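Local coordinates for protein phosphodiesterase (Trypanosoma brucei brucei, PDB 5H2Q) that belongs to the phosphodiesterase family of all-helical, metal-binding proteins and carries a zinc and a magnesium ion, at residues V109-L121 against V224-M238. Numbering follows the deposited sequence.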
ATOM      1  N   VAL A 109      11.029 -12.409   3.753  1.00 14.99           N
ATOM      2  CA  VAL A 109       9.701 -12.810   4.179  1.00 15.05           C
ATOM      3  C   VAL A 109       9.065 -13.782   3.170  1.00 17.17           C
ATOM      4  O   VAL A 109       8.096 -14.465   3.508  1.00 16.56           O
ATOM      5  CB  VAL A 109       8.775 -11.610   4.558  1.00 18.72           C
ATOM      6  CG1 VAL A 109       7.470 -12.113   5.161  1.00 19.23           C
ATOM      7  CG2 VAL A 109       9.474 -10.697   5.559  1.00 19.80           C
ATOM      8  N   TYR A 110       9.663 -13.925   1.962  1.00 14.47           N
ATOM      9  CA  TYR A 110       9.137 -14.908   1.006  1.00 13.98           C
ATOM     10  C   TYR A 110       9.154 -16.338   1.622  1.00 17.77           C
ATOM     11  O   TYR A 110       8.335 -17.160   1.227  1.00 16.65           O
ATOM     12  CB  TYR A 110       9.925 -14.889  -0.327  1.00 14.68           C
ATOM     13  CG  TYR A 110      11.296 -15.514  -0.237  1.00 15.23           C
ATOM     14  CD1 TYR A 110      11.484 -16.876  -0.481  1.00 18.60           C
ATOM     15  CD2 TYR A 110      12.408 -14.754   0.109  1.00 15.87           C
ATOM     16  CE1 TYR A 110      12.744 -17.468  -0.347  1.00 18.79           C
ATOM     17  CE2 TYR A 110      13.663 -15.339   0.269  1.00 17.01           C
ATOM     18  CZ  TYR A 110      13.830 -16.694   0.026  1.00 18.73           C
ATOM     19  OH  TYR A 110      15.099 -17.235   0.134  1.00 20.04           O
ATOM     20  N   GLU A 111      10.096 -16.622   2.560  1.00 14.60           N
ATOM     21  CA  GLU A 111      10.143 -17.941   3.216  1.00 14.04           C
ATOM     22  C   GLU A 111       8.910 -18.228   4.075  1.00 17.51           C
ATOM     23  O   GLU A 111       8.602 -19.400   4.329  1.00 17.87           O
ATOM     24  CB  GLU A 111      11.384 -18.052   4.113  1.00 14.53           C
ATOM     25  CG  GLU A 111      12.690 -17.803   3.370  1.00 15.95           C
ATOM     26  CD  GLU A 111      13.913 -18.138   4.194  1.00 26.65           C
ATOM     27  OE1 GLU A 111      13.895 -17.842   5.411  1.00 19.15           O
ATOM     28  OE2 GLU A 111      14.867 -18.738   3.642  1.00 19.04           O
ATOM     29  N   LYS A 112       8.215 -17.154   4.525  1.00 14.96           N
ATOM     30  CA  LYS A 112       7.045 -17.267   5.399  1.00 16.03           C
ATOM     31  C   LYS A 112       5.722 -17.381   4.636  1.00 22.40           C
ATOM     32  O   LYS A 112       4.672 -17.517   5.269  1.00 23.44           O
ATOM     33  CB  LYS A 112       6.963 -16.044   6.334  1.00 18.54           C
ATOM     34  CG  LYS A 112       8.283 -15.555   6.977  1.00 28.77           C
ATOM     35  CD  LYS A 112       8.906 -16.583   7.912  1.00 32.04           C
ATOM     36  CE  LYS A 112      10.093 -15.997   8.624  1.00 32.29           C
ATOM     37  NZ  LYS A 112      10.925 -17.057   9.240  1.00 30.91           N
ATOM     38  N   LEU A 113       5.758 -17.274   3.288  1.00 16.82           N
ATOM     39  CA  LEU A 113       4.567 -17.305   2.449  1.00 14.87           C
ATOM     40  C   LEU A 113       4.787 -18.186   1.253  1.00 18.05           C
ATOM     41  O   LEU A 113       5.920 -18.338   0.820  1.00 18.50           O
ATOM     42  CB  LEU A 113       4.273 -15.869   1.928  1.00 13.69           C
ATOM     43  CG  LEU A 113       3.856 -14.815   2.976  1.00 17.98           C
ATOM     44  CD1 LEU A 113       3.660 -13.456   2.306  1.00 19.46           C
ATOM     45  CD2 LEU A 113       2.577 -15.263   3.735  1.00 19.67           C
ATOM     46  N   THR A 114       3.715 -18.723   0.669  1.00 13.48           N
ATOM     47  CA  THR A 114       3.894 -19.486  -0.550  1.00 13.85           C
ATOM     48  C   THR A 114       4.145 -18.480  -1.680  1.00 17.62           C
ATOM     49  O   THR A 114       3.807 -17.304  -1.555  1.00 14.69           O
ATOM     50  CB  THR A 114       2.659 -20.321  -0.895  1.00 16.56           C
ATOM     51  OG1 THR A 114       1.563 -19.458  -1.217  1.00 18.47           O
ATOM     52  CG2 THR A 114       2.275 -21.331   0.213  1.00 18.81           C
ATOM     53  N   GLU A 115       4.708 -18.957  -2.788  1.00 14.94           N
ATOM     54  CA  GLU A 115       4.949 -18.176  -3.994  1.00 14.06           C
ATOM     55  C   GLU A 115       3.653 -17.529  -4.509  1.00 16.64           C
ATOM     56  O   GLU A 115       3.666 -16.344  -4.878  1.00 14.67           O
ATOM     57  CB  GLU A 115       5.497 -19.133  -5.038  1.00 15.85           C
ATOM     58  CG  GLU A 115       6.435 -18.485  -6.005  1.00 17.18           C
ATOM     59  CD  GLU A 115       7.243 -19.521  -6.753  1.00 11.82           C
ATOM     60  OE1 GLU A 115       6.669 -20.550  -7.182  1.00 20.30           O
ATOM     61  OE2 GLU A 115       8.446 -19.266  -6.945  1.00 18.17           O
ATOM     62  N   LEU A 116       2.530 -18.284  -4.495  1.00 13.75           N
ATOM     63  CA  LEU A 116       1.228 -17.741  -4.880  1.00 14.24           C
ATOM     64  C   LEU A 116       0.864 -16.568  -3.990  1.00 16.00           C
ATOM     65  O   LEU A 116       0.435 -15.539  -4.506  1.00 15.21           O
ATOM     66  CB  LEU A 116       0.109 -18.803  -4.852  1.00 13.88           C
ATOM     67  CG  LEU A 116      -1.323 -18.295  -5.184  1.00 17.53           C
ATOM     68  CD1 LEU A 116      -1.371 -17.537  -6.523  1.00 16.86           C
ATOM     69  CD2 LEU A 116      -2.331 -19.394  -5.114  1.00 22.13           C
ATOM     70  N   GLU A 117       1.038 -16.707  -2.661  1.00 12.96           N
ATOM     71  CA  GLU A 117       0.709 -15.605  -1.733  1.00 13.15           C
ATOM     72  C   GLU A 117       1.567 -14.341  -1.981  1.00 14.32           C
ATOM     73  O   GLU A 117       1.094 -13.220  -1.811  1.00 14.16           O
ATOM     74  CB  GLU A 117       0.796 -16.084  -0.289  1.00 14.47           C
ATOM     75  CG  GLU A 117      -0.324 -17.035   0.085  1.00 15.53           C
ATOM     76  CD  GLU A 117      -0.019 -17.879   1.299  1.00 20.18           C
ATOM     77  OE1 GLU A 117       1.149 -17.889   1.758  1.00 22.56           O
ATOM     78  OE2 GLU A 117      -0.978 -18.472   1.838  1.00 22.69           O
ATOM     79  N   CYS A 118       2.830 -14.535  -2.390  1.00 11.41           N
ATOM     80  CA  CYS A 118       3.720 -13.418  -2.726  1.00 10.66           C
ATOM     81  C   CYS A 118       3.155 -12.676  -3.935  1.00 12.67           C
ATOM     82  O   CYS A 118       3.048 -11.451  -3.905  1.00 12.00           O
ATOM     83  CB  CYS A 118       5.127 -13.913  -2.984  1.00 11.53           C
ATOM     84  SG  CYS A 118       5.975 -14.490  -1.482  1.00 15.45           S
ATOM     85  N   PHE A 119       2.741 -13.424  -4.972  1.00 12.16           N
ATOM     86  CA  PHE A 119       2.122 -12.838  -6.167  1.00 11.39           C
ATOM     87  C   PHE A 119       0.853 -12.082  -5.753  1.00 13.35           C
ATOM     88  O   PHE A 119       0.683 -10.923  -6.123  1.00 13.35           O
ATOM     89  CB  PHE A 119       1.750 -13.955  -7.159  1.00 12.94           C
ATOM     90  CG  PHE A 119       1.077 -13.429  -8.402  1.00 14.57           C
ATOM     91  CD1 PHE A 119       1.629 -12.367  -9.113  1.00 15.61           C
ATOM     92  CD2 PHE A 119      -0.115 -13.988  -8.858  1.00 14.52           C
ATOM     93  CE1 PHE A 119       1.020 -11.894 -10.292  1.00 15.65           C
ATOM     94  CE2 PHE A 119      -0.740 -13.493 -10.019  1.00 16.72           C
ATOM     95  CZ  PHE A 119      -0.164 -12.449 -10.719  1.00 14.86           C
ATOM     96  N   VAL A 120      -0.026 -12.733  -4.969  1.00 11.90           N
ATOM     97  CA  VAL A 120      -1.254 -12.101  -4.498  1.00 11.08           C
ATOM     98  C   VAL A 120      -0.953 -10.798  -3.757  1.00 13.10           C
ATOM     99  O   VAL A 120      -1.620  -9.793  -3.997  1.00 13.47           O
ATOM    100  CB  VAL A 120      -2.107 -13.087  -3.641  1.00 14.71           C
ATOM    101  CG1 VAL A 120      -3.264 -12.364  -2.933  1.00 15.37           C
ATOM    102  CG2 VAL A 120      -2.619 -14.256  -4.503  1.00 13.59           C
ATOM    103  N   LEU A 121       0.039 -10.801  -2.851  1.00 11.86           N
ATOM    104  CA  LEU A 121       0.374  -9.582  -2.086  1.00 11.66           C
ATOM    105  C   LEU A 121       0.791  -8.408  -2.983  1.00 12.87           C
ATOM    106  O   LEU A 121       0.349  -7.271  -2.788  1.00 11.21           O
ATOM    107  CB  LEU A 121       1.560  -9.886  -1.169  1.00 13.05           C
ATOM    108  CG  LEU A 121       1.384 -10.029   0.313  1.00 19.80           C
ATOM    109  CD1 LEU A 121       2.743  -9.826   0.972  1.00 20.82           C
ATOM    110  CD2 LEU A 121       0.412  -8.990   0.899  1.00 17.78           C
ATOM    111  N   VAL A 224       4.014 -22.356   8.816  1.00 43.88           N
ATOM    112  CA  VAL A 224       3.904 -22.027   7.387  1.00 44.29           C
ATOM    113  C   VAL A 224       2.972 -22.984   6.657  1.00 49.11           C
ATOM    114  O   VAL A 224       2.607 -22.735   5.508  1.00 48.65           O
ATOM    115  CB  VAL A 224       5.269 -21.892   6.672  1.00 48.32           C
ATOM    116  CG1 VAL A 224       5.244 -20.735   5.678  1.00 47.64           C
ATOM    117  CG2 VAL A 224       6.416 -21.728   7.666  1.00 48.28           C
ATOM    118  N   ASP A 225       2.595 -24.086   7.333  1.00 46.80           N
ATOM    119  CA  ASP A 225       1.632 -25.086   6.879  1.00 47.12           C
ATOM    120  C   ASP A 225       0.209 -24.582   7.216  1.00 50.95           C
ATOM    121  O   ASP A 225      -0.746 -25.044   6.595  1.00 51.70           O
ATOM    122  CB  ASP A 225       1.948 -26.454   7.547  1.00 49.27           C
ATOM    123  CG  ASP A 225       0.952 -27.587   7.335  1.00 62.03           C
ATOM    124  OD1 ASP A 225      -0.118 -27.570   7.991  1.00 62.60           O
ATOM    125  OD2 ASP A 225       1.292 -28.548   6.608  1.00 67.73           O
ATOM    126  N   ASP A 226       0.075 -23.610   8.170  1.00 47.30           N
ATOM    127  CA  ASP A 226      -1.209 -23.028   8.621  1.00 46.89           C
ATOM    128  C   ASP A 226      -1.708 -21.820   7.782  1.00 51.28           C
ATOM    129  O   ASP A 226      -0.938 -20.900   7.496  1.00 50.25           O
ATOM    130  CB  ASP A 226      -1.141 -22.646  10.118  1.00 48.59           C
ATOM    131  CG  ASP A 226      -2.460 -22.323  10.816  1.00 57.05           C
ATOM    132  OD1 ASP A 226      -3.522 -22.425  10.168  1.00 57.44           O
ATOM    133  OD2 ASP A 226      -2.431 -22.024  12.028  1.00 62.35           O
ATOM    134  N   SER A 227      -3.027 -21.813   7.475  1.00 48.31           N
ATOM    135  CA  SER A 227      -3.742 -20.797   6.686  1.00 47.82           C
ATOM    136  C   SER A 227      -3.825 -19.437   7.379  1.00 49.06           C
ATOM    137  O   SER A 227      -3.534 -18.411   6.747  1.00 49.34           O
ATOM    138  CB  SER A 227      -5.143 -21.289   6.319  1.00 51.77           C
ATOM    139  OG  SER A 227      -6.005 -21.342   7.446  1.00 62.21           O
ATOM    140  N   ASP A 228      -4.258 -19.431   8.661  1.00 41.75           N
ATOM    141  CA  ASP A 228      -4.381 -18.247   9.508  1.00 39.28           C
ATOM    142  C   ASP A 228      -3.015 -17.600   9.726  1.00 35.09           C
ATOM    143  O   ASP A 228      -2.903 -16.375   9.643  1.00 31.72           O
ATOM    144  CB  ASP A 228      -5.042 -18.598  10.848  1.00 41.84           C
ATOM    145  CG  ASP A 228      -6.552 -18.685  10.776  1.00 56.65           C
ATOM    146  OD1 ASP A 228      -7.212 -17.625  10.857  1.00 56.79           O
ATOM    147  OD2 ASP A 228      -7.078 -19.818  10.666  1.00 66.45           O
ATOM    148  N   HIS A 229      -1.965 -18.425   9.961  1.00 27.51           N
ATOM    149  CA  HIS A 229      -0.611 -17.921  10.132  1.00 25.99           C
ATOM    150  C   HIS A 229      -0.147 -17.149   8.881  1.00 26.43           C
ATOM    151  O   HIS A 229       0.333 -16.025   9.020  1.00 23.06           O
ATOM    152  CB  HIS A 229       0.361 -19.080  10.459  1.00 27.02           C
ATOM    153  CG  HIS A 229       0.363 -19.478  11.905  1.00 30.83           C
ATOM    154  ND1 HIS A 229      -0.817 -19.790  12.581  1.00 33.06           N
ATOM    155  CD2 HIS A 229       1.401 -19.600  12.767  1.00 32.74           C
ATOM    156  CE1 HIS A 229      -0.456 -20.091  13.822  1.00 32.19           C
ATOM    157  NE2 HIS A 229       0.868 -19.996  13.984  1.00 32.46           N
ATOM    158  N   ARG A 230      -0.315 -17.741   7.663  1.00 22.98           N
ATOM    159  CA  ARG A 230       0.141 -17.066   6.434  1.00 21.89           C
ATOM    160  C   ARG A 230      -0.701 -15.824   6.118  1.00 22.81           C
ATOM    161  O   ARG A 230      -0.125 -14.801   5.732  1.00 21.53           O
ATOM    162  CB  ARG A 230       0.220 -18.028   5.243  1.00 25.34           C
ATOM    163  CG  ARG A 230       1.204 -19.177   5.483  1.00 30.32           C
ATOM    164  CD  ARG A 230       1.623 -19.925   4.219  1.00 34.92           C
ATOM    165  NE  ARG A 230       0.480 -20.307   3.392  1.00 35.20           N
ATOM    166  CZ  ARG A 230      -0.250 -21.405   3.565  1.00 60.45           C
ATOM    167  NH1 ARG A 230       0.025 -22.246   4.557  1.00 55.81           N
ATOM    168  NH2 ARG A 230      -1.266 -21.666   2.757  1.00 46.78           N
ATOM    169  N   GLN A 231      -2.029 -15.900   6.319  1.00 19.51           N
ATOM    170  CA  GLN A 231      -2.932 -14.750   6.100  1.00 19.03           C
ATOM    171  C   GLN A 231      -2.569 -13.596   7.030  1.00 22.50           C
ATOM    172  O   GLN A 231      -2.515 -12.456   6.592  1.00 18.00           O
ATOM    173  CB  GLN A 231      -4.418 -15.101   6.257  1.00 19.82           C
ATOM    174  CG  GLN A 231      -5.358 -13.926   5.899  1.00 22.22           C
ATOM    175  CD  GLN A 231      -5.246 -13.504   4.438  1.00 20.36           C
ATOM    176  OE1 GLN A 231      -5.447 -14.313   3.525  1.00 20.41           O
ATOM    177  NE2 GLN A 231      -4.869 -12.240   4.188  1.00 15.96           N
ATOM    178  N   MET A 232      -2.303 -13.892   8.309  1.00 22.80           N
ATOM    179  CA  MET A 232      -1.886 -12.850   9.234  1.00 23.07           C
ATOM    180  C   MET A 232      -0.554 -12.234   8.818  1.00 22.82           C
ATOM    181  O   MET A 232      -0.399 -11.031   8.941  1.00 20.53           O
ATOM    182  CB  MET A 232      -1.897 -13.347  10.696  1.00 26.42           C
ATOM    183  CG  MET A 232      -3.310 -13.486  11.279  1.00 31.53           C
ATOM    184  SD  MET A 232      -4.411 -12.049  11.246  1.00 37.92           S
ATOM    185  CE  MET A 232      -3.300 -10.769  11.773  1.00 34.26           C
ATOM    186  N   THR A 233       0.402 -13.039   8.277  1.00 18.38           N
ATOM    187  CA  THR A 233       1.666 -12.528   7.775  1.00 17.18           C
ATOM    188  C   THR A 233       1.367 -11.608   6.562  1.00 16.84           C
ATOM    189  O   THR A 233       1.967 -10.540   6.450  1.00 15.89           O
ATOM    190  CB  THR A 233       2.615 -13.681   7.396  1.00 22.64           C
ATOM    191  OG1 THR A 233       2.825 -14.504   8.552  1.00 26.27           O
ATOM    192  CG2 THR A 233       3.942 -13.189   6.889  1.00 20.87           C
ATOM    193  N   MET A 234       0.465 -12.042   5.665  1.00 14.32           N
ATOM    194  CA  MET A 234       0.080 -11.226   4.498  1.00 12.14           C
ATOM    195  C   MET A 234      -0.533  -9.886   4.960  1.00 16.58           C
ATOM    196  O   MET A 234      -0.144  -8.838   4.455  1.00 15.66           O
ATOM    197  CB  MET A 234      -0.946 -11.973   3.636  1.00 13.86           C
ATOM    198  CG  MET A 234      -0.368 -13.211   2.937  1.00 15.25           C
ATOM    199  SD  MET A 234      -1.549 -13.995   1.842  1.00 17.47           S
ATOM    200  CE  MET A 234      -1.560 -12.787   0.474  1.00 15.34           C
ATOM    201  N   ASP A 235      -1.447  -9.921   5.953  1.00 15.82           N
ATOM    202  CA  ASP A 235      -2.074  -8.685   6.483  1.00 14.44           C
ATOM    203  C   ASP A 235      -1.007  -7.771   7.063  1.00 16.42           C
ATOM    204  O   ASP A 235      -0.956  -6.579   6.747  1.00 15.62           O
ATOM    205  CB  ASP A 235      -3.082  -9.042   7.591  1.00 15.92           C
ATOM    206  CG  ASP A 235      -4.290  -9.842   7.182  1.00 18.82           C
ATOM    207  OD1 ASP A 235      -4.586  -9.908   5.955  1.00 18.37           O
ATOM    208  OD2 ASP A 235      -4.980 -10.369   8.084  1.00 22.64           O
ATOM    209  N   VAL A 236      -0.101  -8.340   7.885  1.00 15.67           N
ATOM    210  CA  VAL A 236       1.003  -7.594   8.489  1.00 15.50           C
ATOM    211  C   VAL A 236       1.958  -7.010   7.441  1.00 15.26           C
ATOM    212  O   VAL A 236       2.415  -5.869   7.591  1.00 14.23           O
ATOM    213  CB  VAL A 236       1.706  -8.485   9.543  1.00 22.03           C
ATOM    214  CG1 VAL A 236       3.138  -8.030   9.833  1.00 23.11           C
ATOM    215  CG2 VAL A 236       0.861  -8.514  10.806  1.00 22.50           C
ATOM    216  N   LEU A 237       2.206  -7.735   6.336  1.00 13.19           N
ATOM    217  CA  LEU A 237       3.067  -7.181   5.305  1.00 13.63           C
ATOM    218  C   LEU A 237       2.375  -6.066   4.505  1.00 14.74           C
ATOM    219  O   LEU A 237       3.025  -5.101   4.131  1.00 15.45           O
ATOM    220  CB  LEU A 237       3.549  -8.282   4.350  1.00 14.38           C
ATOM    221  CG  LEU A 237       4.712  -9.087   4.836  1.00 19.76           C
ATOM    222  CD1 LEU A 237       5.027 -10.136   3.821  1.00 22.64           C
ATOM    223  CD2 LEU A 237       5.955  -8.208   5.060  1.00 22.93           C
ATOM    224  N   MET A 238       1.077  -6.215   4.225  1.00 13.18           N
ATOM    225  CA  MET A 238       0.296  -5.161   3.552  1.00 12.51           C
ATOM    226  C   MET A 238       0.310  -3.920   4.453  1.00 15.13           C
ATOM    227  O   MET A 238       0.590  -2.803   4.002  1.00 13.84           O
ATOM    228  CB  MET A 238      -1.148  -5.667   3.348  1.00 13.89           C
ATOM    229  CG  MET A 238      -2.016  -4.805   2.428  1.00 16.40           C
ATOM    230  SD  MET A 238      -1.345  -4.342   0.792  1.00 18.07           S
ATOM    231  CE  MET A 238      -0.811  -5.914   0.140  1.00 16.60           C
TER
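Glu117 and Arg230 form a salt bridge between the two segments. Arg230 NE donates to Glu117 OE2 over 2.8 Å, on the syn side of the carboxylate and a little out of its plane. A weak bond from Arg230 NH2 reaches the same oxygen. The two flat groups are turned 29° apart, and the carboxylate meets the guanidinium at its edge. Thr114 CG2 lies over one guanidinium face, 3.8 Å from Arg230 NE. Next to this polar pair, Met234 crosses Glu117 at about a right angle, with its SD 3.7 Å from Glu117 CG. A bend at chi3 (73°) carries Met234 CE to Val120 CG1 and Leu121 CG. Leu113 puts CD2 against Met234 CG and the carbonyl oxygen of Arg230. Leu237 CD1 meets Leu113 CD1, Leu121 CD1 and Val109 CG1; the last pair is tight at 3.4 Å. Leu121 CD2 also packs closely on Met238 CE.

The contact belongs to the all-helical phosphodiesterase fold. Here helices 115-127 and 227-242 run side by side in roughly the same direction; the axes of the short segments cross at -30° and approach to 11.0 Å. The 3-10 turn 109-112 packs beside the second helix. The side chain of Met238, in that helix, lies about 7 Å from the bound zinc ion.

Both charged groups have second partners. Glu117 OE1 accepts from Thr114 N, which comes from above the carboxylate plane, at 2.9 Å. Thr114 OG1 accepts from Glu117 N, so the two residues make a capping box at the start of helix 115-127. Arg230 NH1 donates to Val224 O, 2.8 Å away. Val224 CG1 in turn touches Lys112 O. Tyr222 OH bonds to Lys112 O and Thr233 OG1, bridging the two segments. Ile100 of helix 90-105 touches Leu121 and Met238, and Leu104 touches Leu237.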